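PDB 5I39: L-amino acid deaminase from Proteus vulgaris, which probably catalyses the FAD-dependent oxidative deamination of L-amino acids to the corresponding keto acids, working as a membrane-bound flavoprotein. Local coordinates for residues A83-M88 with R135-E140; E123-L126 with D130-N133; T21-F26 with Q288-Y293. All blocks are in the same frame, centred on the assembly; numbering follows the deposited sequence. Where two conformers were deposited one is given.

Contact 1: residues A83-M88 with R135-E140; sequences AISYKM and RKWIDE
Trp137 does nearly all the work here, reaching from helix 128-143 onto the backbone of the turn that runs from Ser85 to Met88. This turn follows strand 82-83, where Gln82 binds FAD, and leads into helix 90-103. The polar part is one bond. Trp137 NE1 donates to Met88 O at 2.8 Å, with an N-H...O angle of 156°. The oxygen sits practically in the indole plane, while the donor approaches from above the plane of the Met88 carbonyl. Met88 was modelled as selenomethionine, but its backbone oxygen makes this bond and its side chain leads elsewhere.

The stacking part is peptide on ring. Lys87 CA sits 3.6 Å from the centroid of the five-membered ring of Trp137, over its face, a CH-pi contact. Lys87 N covers the six-membered side, 3.3 Å from Trp137 CZ2, and Ser85 O comes obliquely to within 3.2 Å of that same carbon. Trp137 CG stands anti to the backbone N (chi1 -175°), a setting that carries the indole off the helix and flat against the turn. The Lys87 ammonium forms a salt bridge with Asp130.

Apolar packing adds Tyr86, whose CD1 lies 4.3 Å from Trp137 CZ3, the two rings meeting obliquely. Phe93 of helix 90-103 also touches Trp137.

The turn itself is type II, closed by Met88 N to Ser85 O at 3.0 Å. One indole thus covers a peptide surface with its face and satisfies the Met88 carbonyl with its in-plane N-H, tying helix 128-143 to the turn.

Contact 2: residues E123-L126 with D130-N133; sequences EVPL and DLVN. With EDO (1,2-ethanediol), chain I.
Asp130 OD2 is gripped by the backbone of Leu126 and by two waters. Leu126 N donates to it at 2.9 Å, nearly straight at 170°, and uses the anti lone pair of the carboxylate oxygen. Water 1 can donate to the same Asp130 OD2 at 2.8 Å and water 2 at 3.0 Å. Both can also donate to Glu123 OE2, weakly in the case of water 1, but each has more acceptors within reach than protons to give, so not all of these bonds need exist at once. They lie between two carboxylates whose nearest oxygens, Glu123 OE2 and Asp130 OD2, are 4.9 Å apart. The like charges are probably eased by salt bridges beyond the pair, Glu123 to Arg121 and Asp130 to Lys87.

This is the loop joining strand 117-123 to helix 128-143, folded back so that the first turn of the helix holds the chain that leads into it. With chi1 at -165°, the Asp130 carboxylate turns back toward the loop before the helix. Asp127 OD1, between the two segments, accepts in turn from Asp130 N.

Pro125 closes the apolar side. It runs alongside Leu131, the two side chains pointing the same way, with Pro125 CG 3.9 Å from Leu131 CB. An ethanediol, probably from the crystallisation liquor, bridges the strand end: its O2 donates to Glu123 OE2 and its O1 to Val124 O, both at 2.7 Å.

Contact 3: residues T21-F26 with Q288-Y293; sequences TPRHGF and QADGTY. With EDO (1,2-ethanediol), chain C.
Arg23 lays its guanidinium over the carboxylate of Asp290, the two planes only 18° apart. Asp290 OD2 sits above the face, 3.2 Å from Arg23 NE, so this salt bridge works by charge alone and no N-H points at the oxygen. The N-H groups at the far end of the guanidinium serve other acids: Arg23 NH2 pairs with Asp185 and NH1 with Glu187, leaving the arginine among three carboxylates. Its chain is extended from CG to NE, which is how it spans the gap between the two loops.

Hydrogen bonds inside each segment set the partners in place. Asp290 OD1 takes Thr292 N at 3.1 Å, an Asx turn, and Thr292 OG1 at 2.6 Å on its syn lone pair; this double hold fixes the carboxylate's rotation. In the other segment, Thr21 OG1 accepts from Arg23 N at 3.1 Å in an ST turn.

Residues 288-293 form the tip of a beta-hairpin, a type I turn followed by a G1 beta bulge at Gly291. The salt bridge therefore joins the N-terminal loop before strand 40-43 to the end of the hairpin made by strands 283-287 and 293-295.

Contacts 1 and 2 form one patch, their centres 11 Å apart, and both draw on helix 128-143. Lys87 NZ of contact 1 bridges to Asp130 OD1 of contact 2 at 2.9 Å, and Tyr86 CD2 packs against Glu123 OE1 at 3.3 Å. Contact 3 stands apart, its centre about 30 Å from that of contact 1 and 32 Å from that of contact 2. Contacts 1 and 3 both come near the FAD: the side chain of Met88 in contact 1 lies about 8 Å from it, that of Gln288 in contact 3 about 10 Å. Contact 2 lies away from the FAD-binding residues.

Contact 1: residues A83-M88 with R135-E140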
ATOM      1  N   ALA A  83      -6.114   5.235  -1.588  1.00  7.52           N
ATOM      2  CA  ALA A  83      -6.747   4.033  -1.057  1.00  7.56           C
ATOM      3  C   ALA A  83      -8.116   3.930  -1.706  1.00  7.54           C
ATOM      4  O   ALA A  83      -9.043   4.663  -1.350  1.00  7.92           O
ATOM      5  CB  ALA A  83      -6.852   4.089   0.459  1.00  7.91           C
ATOM      6  N   ILE A  84      -8.223   3.041  -2.693  1.00  7.61           N
ATOM      7  CA  ILE A  84      -9.406   2.979  -3.548  1.00  7.89           C
ATOM      8  C   ILE A  84      -9.894   1.553  -3.718  1.00  7.84           C
ATOM      9  O   ILE A  84      -9.105   0.605  -3.684  1.00  8.37           O
ATOM     10  CB  ILE A  84      -9.166   3.643  -4.938  1.00  8.81           C
ATOM     11  CG1 ILE A  84      -8.242   2.808  -5.843  1.00  9.77           C
ATOM     12  CG2 ILE A  84      -8.631   5.056  -4.756  1.00  9.45           C
ATOM     13  CD1 ILE A  84      -8.117   3.340  -7.259  1.00 10.48           C
ATOM     14  N   SER A  85     -11.204   1.420  -3.909  1.00  7.90           N
ATOM     15  CA  SER A  85     -11.808   0.169  -4.370  1.00  8.10           C
ATOM     16  C   SER A  85     -12.251   0.226  -5.832  1.00  8.30           C
ATOM     17  O   SER A  85     -12.709  -0.787  -6.357  1.00  8.67           O
ATOM     18  CB  SER A  85     -13.007  -0.195  -3.498  1.00  8.24           C
ATOM     19  OG  SER A  85     -14.039   0.767  -3.630  1.00  8.52           O
ATOM     20  N   TYR A  86     -12.082   1.376  -6.490  1.00  8.36           N
ATOM     21  CA  TYR A  86     -12.606   1.600  -7.846  1.00  8.69           C
ATOM     22  C   TYR A  86     -12.109   0.543  -8.831  1.00  9.27           C
ATOM     23  O   TYR A  86     -10.907   0.313  -8.928  1.00  9.86           O
ATOM     24  CB  TYR A  86     -12.200   2.991  -8.351  1.00  9.16           C
ATOM     25  CG  TYR A  86     -13.093   3.571  -9.429  1.00  9.69           C
ATOM     26  CD1 TYR A  86     -14.436   3.820  -9.175  1.00 11.31           C
ATOM     27  CD2 TYR A  86     -12.582   3.946 -10.674  1.00  9.56           C
ATOM     28  CE1 TYR A  86     -15.257   4.379 -10.141  1.00 11.86           C
ATOM     29  CE2 TYR A  86     -13.398   4.509 -11.645  1.00 10.07           C
ATOM     30  CZ  TYR A  86     -14.731   4.718 -11.372  1.00 10.88           C
ATOM     31  OH  TYR A  86     -15.538   5.284 -12.314  1.00 12.02           O
ATOM     32  N   LYS A  87     -13.061  -0.082  -9.533  1.00  9.38           N
ATOM     33  CA  LYS A  87     -12.813  -1.133 -10.535  0.50 10.32           C
ATOM     34  C   LYS A  87     -12.209  -2.431  -9.984  1.00 10.52           C
ATOM     35  O   LYS A  87     -11.830  -3.307 -10.757  1.00 12.00           O
ATOM     36  CB  LYS A  87     -11.953  -0.613 -11.703  0.50 11.18           C
ATOM     37  CG  LYS A  87     -12.633   0.403 -12.600  0.50 11.73           C
ATOM     38  CD  LYS A  87     -11.738   0.725 -13.787  0.50 12.80           C
ATOM     39  CE  LYS A  87     -12.458   1.521 -14.856  0.50 13.21           C
ATOM     40  NZ  LYS A  87     -11.590   1.792 -16.034  0.50 13.97           N
HETATM   41  N   MSE A  88     -12.134  -2.592  -8.664  1.00 10.54           N
HETATM   42  CA  MSE A  88     -11.527  -3.816  -8.133  1.00 11.25           C
HETATM   43  C   MSE A  88     -12.422  -4.993  -8.451  1.00 11.75           C
HETATM   44  O   MSE A  88     -13.642  -4.904  -8.300  1.00 12.35           O
HETATM   45  CB  MSE A  88     -11.280  -3.773  -6.630  1.00 10.89           C
HETATM   46  CG  MSE A  88     -10.200  -2.769  -6.225  1.00 11.66           C
HETATM   47 SE   MSE A  88      -8.423  -3.228  -6.915  1.00 13.81          SE
HETATM   48  CE  MSE A  88      -8.011  -1.456  -7.662  1.00 16.04           C
ATOM     49  N   ARG A 135     -20.094   1.929 -15.098  1.00 10.42           N
ATOM     50  CA  ARG A 135     -21.490   1.894 -14.658  1.00 10.55           C
ATOM     51  C   ARG A 135     -21.929   0.481 -14.282  1.00 10.31           C
ATOM     52  O   ARG A 135     -22.557   0.287 -13.235  1.00 10.79           O
ATOM     53  CB  ARG A 135     -22.420   2.498 -15.704  1.00 10.43           C
ATOM     54  CG  ARG A 135     -22.481   4.009 -15.626  1.00  9.84           C
ATOM     55  CD  ARG A 135     -23.279   4.605 -16.762  1.00 10.21           C
ATOM     56  NE  ARG A 135     -23.803   5.926 -16.417  1.00  9.61           N
ATOM     57  CZ  ARG A 135     -24.087   6.894 -17.289  1.00 10.07           C
ATOM     58  NH1 ARG A 135     -23.868   6.736 -18.592  1.00 11.06           N
ATOM     59  NH2 ARG A 135     -24.588   8.044 -16.848  1.00 10.56           N
ATOM     60  N   LYS A 136     -21.561  -0.503 -15.101  1.00 10.89           N
ATOM     61  CA  LYS A 136     -21.870  -1.897 -14.782  1.00 11.44           C
ATOM     62  C   LYS A 136     -21.192  -2.326 -13.479  1.00 10.56           C
ATOM     63  O   LYS A 136     -21.802  -3.000 -12.652  1.00 10.60           O
ATOM     64  CB  LYS A 136     -21.459  -2.842 -15.916  1.00 13.22           C
ATOM     65  CG  LYS A 136     -21.927  -4.275 -15.695  1.00 15.91           C
ATOM     66  CD  LYS A 136     -21.458  -5.231 -16.774  1.00 18.07           C
ATOM     67  CE  LYS A 136     -21.961  -6.636 -16.485  1.00 21.99           C
ATOM     68  NZ  LYS A 136     -21.510  -7.623 -17.501  1.00 23.68           N
ATOM     69  N   TRP A 137     -19.927  -1.946 -13.318  1.00 10.29           N
ATOM     70  CA  TRP A 137     -19.164  -2.273 -12.117  1.00 10.19           C
ATOM     71  C   TRP A 137     -19.850  -1.731 -10.853  1.00  9.60           C
ATOM     72  O   TRP A 137     -20.015  -2.458  -9.873  1.00  9.61           O
ATOM     73  CB  TRP A 137     -17.720  -1.758 -12.250  1.00 10.12           C
ATOM     74  CG  TRP A 137     -16.858  -2.157 -11.104  1.00  9.85           C
ATOM     75  CD1 TRP A 137     -16.145  -3.312 -10.976  1.00 10.36           C
ATOM     76  CD2 TRP A 137     -16.647  -1.416  -9.902  1.00  9.55           C
ATOM     77  NE1 TRP A 137     -15.497  -3.335  -9.765  1.00 10.31           N
ATOM     78  CE2 TRP A 137     -15.788  -2.183  -9.086  1.00  9.81           C
ATOM     79  CE3 TRP A 137     -17.085  -0.169  -9.441  1.00  9.65           C
ATOM     80  CZ2 TRP A 137     -15.367  -1.748  -7.827  1.00 10.20           C
ATOM     81  CZ3 TRP A 137     -16.668   0.264  -8.187  1.00  9.93           C
ATOM     82  CH2 TRP A 137     -15.821  -0.528  -7.395  1.00 10.13           C
ATOM     83  N   ILE A 138     -20.281  -0.473 -10.896  1.00  9.56           N
ATOM     84  CA  ILE A 138     -20.967   0.135  -9.748  1.00  9.32           C
ATOM     85  C   ILE A 138     -22.325  -0.534  -9.497  1.00  9.60           C
ATOM     86  O   ILE A 138     -22.658  -0.861  -8.358  1.00  9.60           O
ATOM     87  CB  ILE A 138     -21.150   1.658  -9.913  1.00  9.18           C
ATOM     88  CG1 ILE A 138     -19.788   2.363 -10.034  1.00  9.23           C
ATOM     89  CG2 ILE A 138     -21.893   2.233  -8.710  1.00  9.36           C
ATOM     90  CD1 ILE A 138     -19.862   3.818 -10.450  1.00 10.16           C
ATOM     91  N   ASP A 139     -23.104  -0.719 -10.562  1.00 10.00           N
ATOM     92  CA  ASP A 139     -24.413  -1.373 -10.456  0.50 10.47           C
ATOM     93  C   ASP A 139     -24.267  -2.750  -9.812  1.00 10.27           C
ATOM     94  O   ASP A 139     -24.925  -3.046  -8.808  1.00  9.90           O
ATOM     95  CB  ASP A 139     -25.085  -1.498 -11.828  0.50 10.96           C
ATOM     96  CG  ASP A 139     -26.505  -2.067 -11.746  0.50 11.74           C
ATOM     97  OD1 ASP A 139     -27.052  -2.209 -10.632  0.50  9.97           O
ATOM     98  OD2 ASP A 139     -27.079  -2.375 -12.808  0.50 12.91           O
ATOM     99  N   GLU A 140     -23.395  -3.580 -10.374  1.00 10.16           N
ATOM    100  CA  GLU A 140     -23.205  -4.931  -9.846  1.00 10.60           C
ATOM    101  C   GLU A 140     -22.791  -4.933  -8.376  1.00 10.11           C
ATOM    102  O   GLU A 140     -23.318  -5.714  -7.584  1.00 10.71           O
ATOM    103  CB  GLU A 140     -22.195  -5.706 -10.698  1.00 11.62           C
ATOM    104  CG  GLU A 140     -22.728  -6.100 -12.070  1.00 13.67           C
ATOM    105  CD  GLU A 140     -23.949  -7.004 -11.995  1.00 15.92           C
ATOM    106  OE1 GLU A 140     -23.959  -7.942 -11.175  1.00 18.79           O
ATOM    107  OE2 GLU A 140     -24.911  -6.764 -12.749  1.00 18.11           O
TER

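Contact 2: residues E123-L126 with D130-N133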
ATOM      1  N   GLU A 123     -12.829  10.141 -11.318  1.00  8.51           N
ATOM      2  CA  GLU A 123     -12.188   9.589 -12.507  1.00  8.94           C
ATOM      3  C   GLU A 123     -13.127   9.746 -13.693  1.00  9.20           C
ATOM      4  O   GLU A 123     -14.181   9.108 -13.754  1.00  9.10           O
ATOM      5  CB  GLU A 123     -11.789   8.123 -12.337  1.00  9.44           C
ATOM      6  CG  GLU A 123     -11.092   7.590 -13.585  1.00 10.39           C
ATOM      7  CD  GLU A 123     -10.494   6.205 -13.454  1.00 11.15           C
ATOM      8  OE1 GLU A 123     -10.355   5.686 -12.331  1.00 10.75           O
ATOM      9  OE2 GLU A 123     -10.142   5.638 -14.512  1.00 12.99           O
ATOM     10  N   VAL A 124     -12.743  10.601 -14.635  1.00  9.59           N
ATOM     11  CA  VAL A 124     -13.489  10.753 -15.878  1.00  9.92           C
ATOM     12  C   VAL A 124     -13.172   9.543 -16.769  1.00 10.52           C
ATOM     13  O   VAL A 124     -12.001   9.233 -16.975  1.00 10.92           O
ATOM     14  CB  VAL A 124     -13.132  12.080 -16.577  1.00 10.35           C
ATOM     15  CG1 VAL A 124     -13.736  12.158 -17.974  1.00 10.92           C
ATOM     16  CG2 VAL A 124     -13.595  13.259 -15.732  1.00 10.64           C
ATOM     17  N   PRO A 125     -14.204   8.854 -17.294  1.00 11.12           N
ATOM     18  CA  PRO A 125     -13.939   7.685 -18.138  1.00 11.83           C
ATOM     19  C   PRO A 125     -13.254   8.052 -19.455  1.00 12.68           C
ATOM     20  O   PRO A 125     -13.375   9.180 -19.923  1.00 13.25           O
ATOM     21  CB  PRO A 125     -15.338   7.113 -18.395  1.00 12.20           C
ATOM     22  CG  PRO A 125     -16.247   8.279 -18.260  1.00 12.75           C
ATOM     23  CD  PRO A 125     -15.649   9.107 -17.165  1.00 11.39           C
ATOM     24  N   LEU A 126     -12.539   7.096 -20.033  1.00 13.88           N
ATOM     25  CA  LEU A 126     -11.781   7.321 -21.274  1.00 15.66           C
ATOM     26  C   LEU A 126     -12.667   7.560 -22.493  1.00 16.58           C
ATOM     27  O   LEU A 126     -12.346   8.377 -23.358  1.00 18.32           O
ATOM     28  CB  LEU A 126     -10.873   6.124 -21.569  1.00 17.96           C
ATOM     29  CG  LEU A 126      -9.615   5.958 -20.721  1.00 20.12           C
ATOM     30  CD1 LEU A 126      -8.985   4.602 -20.995  1.00 22.38           C
ATOM     31  CD2 LEU A 126      -8.612   7.070 -20.997  1.00 21.87           C
ATOM     32  N   ASP A 130     -15.723   2.685 -21.764  1.00 14.05           N
ATOM     33  CA  ASP A 130     -15.225   2.742 -20.390  1.00 13.34           C
ATOM     34  C   ASP A 130     -16.340   3.152 -19.425  1.00 12.49           C
ATOM     35  O   ASP A 130     -16.459   2.584 -18.342  1.00 12.62           O
ATOM     36  CB  ASP A 130     -14.044   3.715 -20.295  1.00 13.50           C
ATOM     37  CG  ASP A 130     -13.245   3.571 -19.005  1.00 14.01           C
ATOM     38  OD1 ASP A 130     -13.170   2.466 -18.428  1.00 16.08           O
ATOM     39  OD2 ASP A 130     -12.668   4.589 -18.571  1.00 13.85           O
ATOM     40  N   LEU A 131     -17.158   4.120 -19.836  1.00 12.05           N
ATOM     41  CA  LEU A 131     -18.308   4.560 -19.047  1.00 11.73           C
ATOM     42  C   LEU A 131     -19.332   3.436 -18.849  1.00 11.77           C
ATOM     43  O   LEU A 131     -19.851   3.260 -17.746  1.00 11.43           O
ATOM     44  CB  LEU A 131     -18.963   5.792 -19.683  1.00 11.97           C
ATOM     45  CG  LEU A 131     -20.227   6.350 -19.023  1.00 12.56           C
ATOM     46  CD1 LEU A 131     -20.026   6.668 -17.551  1.00 12.58           C
ATOM     47  CD2 LEU A 131     -20.668   7.589 -19.781  1.00 13.19           C
ATOM     48  N   VAL A 132     -19.611   2.673 -19.908  1.00 12.05           N
ATOM     49  CA  VAL A 132     -20.467   1.482 -19.787  1.00 12.18           C
ATOM     50  C   VAL A 132     -19.882   0.532 -18.739  1.00 11.96           C
ATOM     51  O   VAL A 132     -20.594   0.044 -17.862  1.00 11.70           O
ATOM     52  CB  VAL A 132     -20.643   0.744 -21.141  1.00 12.75           C
ATOM     53  CG1 VAL A 132     -21.312  -0.613 -20.956  1.00 13.32           C
ATOM     54  CG2 VAL A 132     -21.460   1.586 -22.110  1.00 13.08           C
ATOM     55  N   ASN A 133     -18.581   0.280 -18.836  1.00 11.92           N
ATOM     56  CA  ASN A 133     -17.927  -0.666 -17.940  1.00 12.27           C
ATOM     57  C   ASN A 133     -17.946  -0.224 -16.483  1.00 11.40           C
ATOM     58  O   ASN A 133     -18.240  -1.033 -15.603  1.00 11.38           O
ATOM     59  CB  ASN A 133     -16.498  -0.945 -18.405  1.00 13.69           C
ATOM     60  CG  ASN A 133     -16.453  -1.670 -19.738  1.00 15.20           C
ATOM     61  OD1 ASN A 133     -17.443  -2.262 -20.173  1.00 16.61           O
ATOM     62  ND2 ASN A 133     -15.306  -1.620 -20.397  1.00 16.28           N
TER
HETATM   63  C1  EDO I 508      -9.010   8.004 -17.665  1.00 15.84           C
HETATM   64  O1  EDO I 508     -10.204   7.240 -17.497  1.00 14.59           O
HETATM   65  C2  EDO I 508      -8.493   8.403 -16.290  1.00 16.55           C
HETATM   66  O2  EDO I 508      -8.163   7.245 -15.510  1.00 16.84           O
HETATM   67  O   HOH W   1     -12.535   5.108 -15.829  1.00 13.90           O
HETATM   68  O   HOH W   2      -9.894   4.447 -17.553  1.00 23.31           O

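Contact 3: residues T21-F26 with Q288-Y293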
ATOM      1  N   THR A  21      10.773  17.342  11.285  1.00 18.66           N
ATOM      2  CA  THR A  21       9.321  17.550  11.175  1.00 17.97           C
ATOM      3  C   THR A  21       8.689  16.161  11.149  1.00 18.19           C
ATOM      4  O   THR A  21       9.409  15.179  11.010  1.00 16.96           O
ATOM      5  CB  THR A  21       8.919  18.295   9.877  1.00 18.00           C
ATOM      6  OG1 THR A  21       9.003  17.408   8.751  1.00 17.51           O
ATOM      7  CG2 THR A  21       9.791  19.528   9.639  1.00 19.55           C
ATOM      8  N   PRO A  22       7.343  16.067  11.237  1.00 18.56           N
ATOM      9  CA  PRO A  22       6.671  14.764  11.066  1.00 18.22           C
ATOM     10  C   PRO A  22       6.924  14.038   9.730  1.00 17.09           C
ATOM     11  O   PRO A  22       6.652  12.844   9.640  1.00 17.66           O
ATOM     12  CB  PRO A  22       5.185  15.123  11.205  1.00 19.83           C
ATOM     13  CG  PRO A  22       5.175  16.327  12.069  1.00 20.53           C
ATOM     14  CD  PRO A  22       6.389  17.109  11.662  1.00 19.71           C
ATOM     15  N   ARG A  23       7.439  14.747   8.724  1.00 16.39           N
ATOM     16  CA  ARG A  23       7.809  14.170   7.423  1.00 15.87           C
ATOM     17  C   ARG A  23       9.284  13.747   7.328  1.00 15.81           C
ATOM     18  O   ARG A  23       9.830  13.640   6.226  1.00 16.37           O
ATOM     19  CB  ARG A  23       7.450  15.172   6.319  1.00 16.27           C
ATOM     20  CG  ARG A  23       5.966  15.476   6.316  1.00 17.03           C
ATOM     21  CD  ARG A  23       5.509  16.512   5.311  1.00 18.23           C
ATOM     22  NE  ARG A  23       4.061  16.372   5.180  1.00 21.05           N
ATOM     23  CZ  ARG A  23       3.432  15.556   4.328  1.00 21.39           C
ATOM     24  NH1 ARG A  23       4.102  14.808   3.442  1.00 20.44           N
ATOM     25  NH2 ARG A  23       2.100  15.508   4.350  1.00 22.15           N
ATOM     26  N   HIS A  24       9.908  13.485   8.481  1.00 15.58           N
ATOM     27  CA  HIS A  24      11.325  13.083   8.570  1.00 16.75           C
ATOM     28  C   HIS A  24      11.670  11.819   7.761  1.00 15.95           C
ATOM     29  O   HIS A  24      12.736  11.739   7.152  1.00 16.55           O
ATOM     30  CB  HIS A  24      11.785  12.953  10.047  1.00 19.26           C
ATOM     31  CG  HIS A  24      10.919  12.074  10.902  1.00 22.38           C
ATOM     32  ND1 HIS A  24      11.013  10.704  10.886  1.00 23.71           N
ATOM     33  CD2 HIS A  24       9.961  12.367  11.816  1.00 23.54           C
ATOM     34  CE1 HIS A  24      10.143  10.185  11.732  1.00 25.30           C
ATOM     35  NE2 HIS A  24       9.490  11.175  12.311  1.00 25.30           N
ATOM     36  N   GLY A  25      10.761  10.849   7.737  1.00 15.40           N
ATOM     37  CA  GLY A  25      10.957   9.628   6.954  1.00 14.90           C
ATOM     38  C   GLY A  25      12.109   8.751   7.408  1.00 14.57           C
ATOM     39  O   GLY A  25      12.854   8.216   6.596  1.00 15.65           O
ATOM     40  N   PHE A  26      12.224   8.581   8.717  1.00 13.77           N
ATOM     41  CA  PHE A  26      13.234   7.712   9.319  1.00 13.88           C
ATOM     42  C   PHE A  26      12.797   7.301  10.715  1.00 13.39           C
ATOM     43  O   PHE A  26      12.562   8.149  11.575  1.00 14.82           O
ATOM     44  CB  PHE A  26      14.624   8.351   9.388  1.00 15.19           C
ATOM     45  CG  PHE A  26      15.668   7.425   9.951  1.00 16.39           C
ATOM     46  CD1 PHE A  26      16.234   6.430   9.158  1.00 17.31           C
ATOM     47  CD2 PHE A  26      16.048   7.502  11.288  1.00 17.84           C
ATOM     48  CE1 PHE A  26      17.175   5.551   9.679  1.00 17.69           C
ATOM     49  CE2 PHE A  26      16.989   6.628  11.815  1.00 18.90           C
ATOM     50  CZ  PHE A  26      17.551   5.651  11.009  1.00 18.63           C
ATOM     51  N   GLN A 288      -1.993  16.106  -0.855  1.00  8.55           N
ATOM     52  CA  GLN A 288      -1.448  15.561   0.384  1.00  8.53           C
ATOM     53  C   GLN A 288      -1.987  16.326   1.590  1.00  9.04           C
ATOM     54  O   GLN A 288      -2.602  17.382   1.451  1.00  9.37           O
ATOM     55  CB  GLN A 288       0.076  15.638   0.362  1.00  8.92           C
ATOM     56  CG  GLN A 288       0.714  14.854  -0.767  1.00  9.33           C
ATOM     57  CD  GLN A 288       2.015  14.203  -0.338  1.00  9.56           C
ATOM     58  OE1 GLN A 288       2.953  14.867   0.110  1.00 12.10           O
ATOM     59  NE2 GLN A 288       2.076  12.911  -0.449  1.00  8.59           N
ATOM     60  N   ALA A 289      -1.735  15.796   2.783  1.00  9.21           N
ATOM     61  CA  ALA A 289      -2.285  16.371   4.011  1.00  9.92           C
ATOM     62  C   ALA A 289      -1.765  17.778   4.307  1.00 10.52           C
ATOM     63  O   ALA A 289      -2.433  18.545   4.996  1.00 12.25           O
ATOM     64  CB  ALA A 289      -2.027  15.445   5.190  1.00 10.35           C
ATOM     65  N   ASP A 290      -0.587  18.107   3.773  1.00 10.53           N
ATOM     66  CA  ASP A 290       0.007  19.441   3.925  1.00 11.51           C
ATOM     67  C   ASP A 290      -0.260  20.399   2.758  1.00 11.68           C
ATOM     68  O   ASP A 290       0.314  21.480   2.718  1.00 12.96           O
ATOM     69  CB  ASP A 290       1.523  19.319   4.174  1.00 12.07           C
ATOM     70  CG  ASP A 290       2.290  18.766   2.976  1.00 12.18           C
ATOM     71  OD1 ASP A 290       1.660  18.335   1.985  1.00 11.59           O
ATOM     72  OD2 ASP A 290       3.536  18.757   3.039  1.00 13.40           O
ATOM     73  N   GLY A 291      -1.101  20.002   1.803  1.00 10.86           N
ATOM     74  CA  GLY A 291      -1.435  20.853   0.660  1.00 10.93           C
ATOM     75  C   GLY A 291      -0.500  20.760  -0.533  1.00 10.85           C
ATOM     76  O   GLY A 291      -0.742  21.415  -1.541  1.00 11.53           O
ATOM     77  N   THR A 292       0.565  19.964  -0.438  1.00 10.36           N
ATOM     78  CA  THR A 292       1.350  19.602  -1.617  1.00 10.51           C
ATOM     79  C   THR A 292       0.524  18.619  -2.452  1.00  9.72           C
ATOM     80  O   THR A 292      -0.501  18.109  -1.988  1.00 10.28           O
ATOM     81  CB  THR A 292       2.718  18.995  -1.241  1.00 10.61           C
ATOM     82  OG1 THR A 292       2.533  17.815  -0.453  1.00 10.74           O
ATOM     83  CG2 THR A 292       3.569  20.004  -0.467  1.00 11.21           C
ATOM     84  N   TYR A 293       0.963  18.365  -3.681  1.00  9.78           N
ATOM     85  CA  TYR A 293       0.251  17.474  -4.597  1.00  9.76           C
ATOM     86  C   TYR A 293       1.151  16.398  -5.171  1.00  9.37           C
ATOM     87  O   TYR A 293       2.178  16.694  -5.796  1.00 10.39           O
ATOM     88  CB  TYR A 293      -0.385  18.260  -5.747  1.00 10.15           C
ATOM     89  CG  TYR A 293      -1.677  18.934  -5.367  1.00 10.25           C
ATOM     90  CD1 TYR A 293      -1.677  20.112  -4.625  1.00 10.46           C
ATOM     91  CD2 TYR A 293      -2.908  18.388  -5.734  1.00 10.22           C
ATOM     92  CE1 TYR A 293      -2.862  20.735  -4.263  1.00 10.77           C
ATOM     93  CE2 TYR A 293      -4.100  19.002  -5.379  1.00 10.48           C
ATOM     94  CZ  TYR A 293      -4.072  20.173  -4.644  1.00 10.53           C
ATOM     95  OH  TYR A 293      -5.256  20.778  -4.293  1.00 11.17           O
TER
HETATM   96  C1  EDO C 502      13.028   5.630   4.330  1.00 29.20           C
HETATM   97  O1  EDO C 502      13.607   5.757   3.031  1.00 32.31           O
HETATM   98  C2  EDO C 502      14.063   5.068   5.302  1.00 28.01           C
HETATM   99  O2  EDO C 502      14.399   5.999   6.336  1.00 27.28           O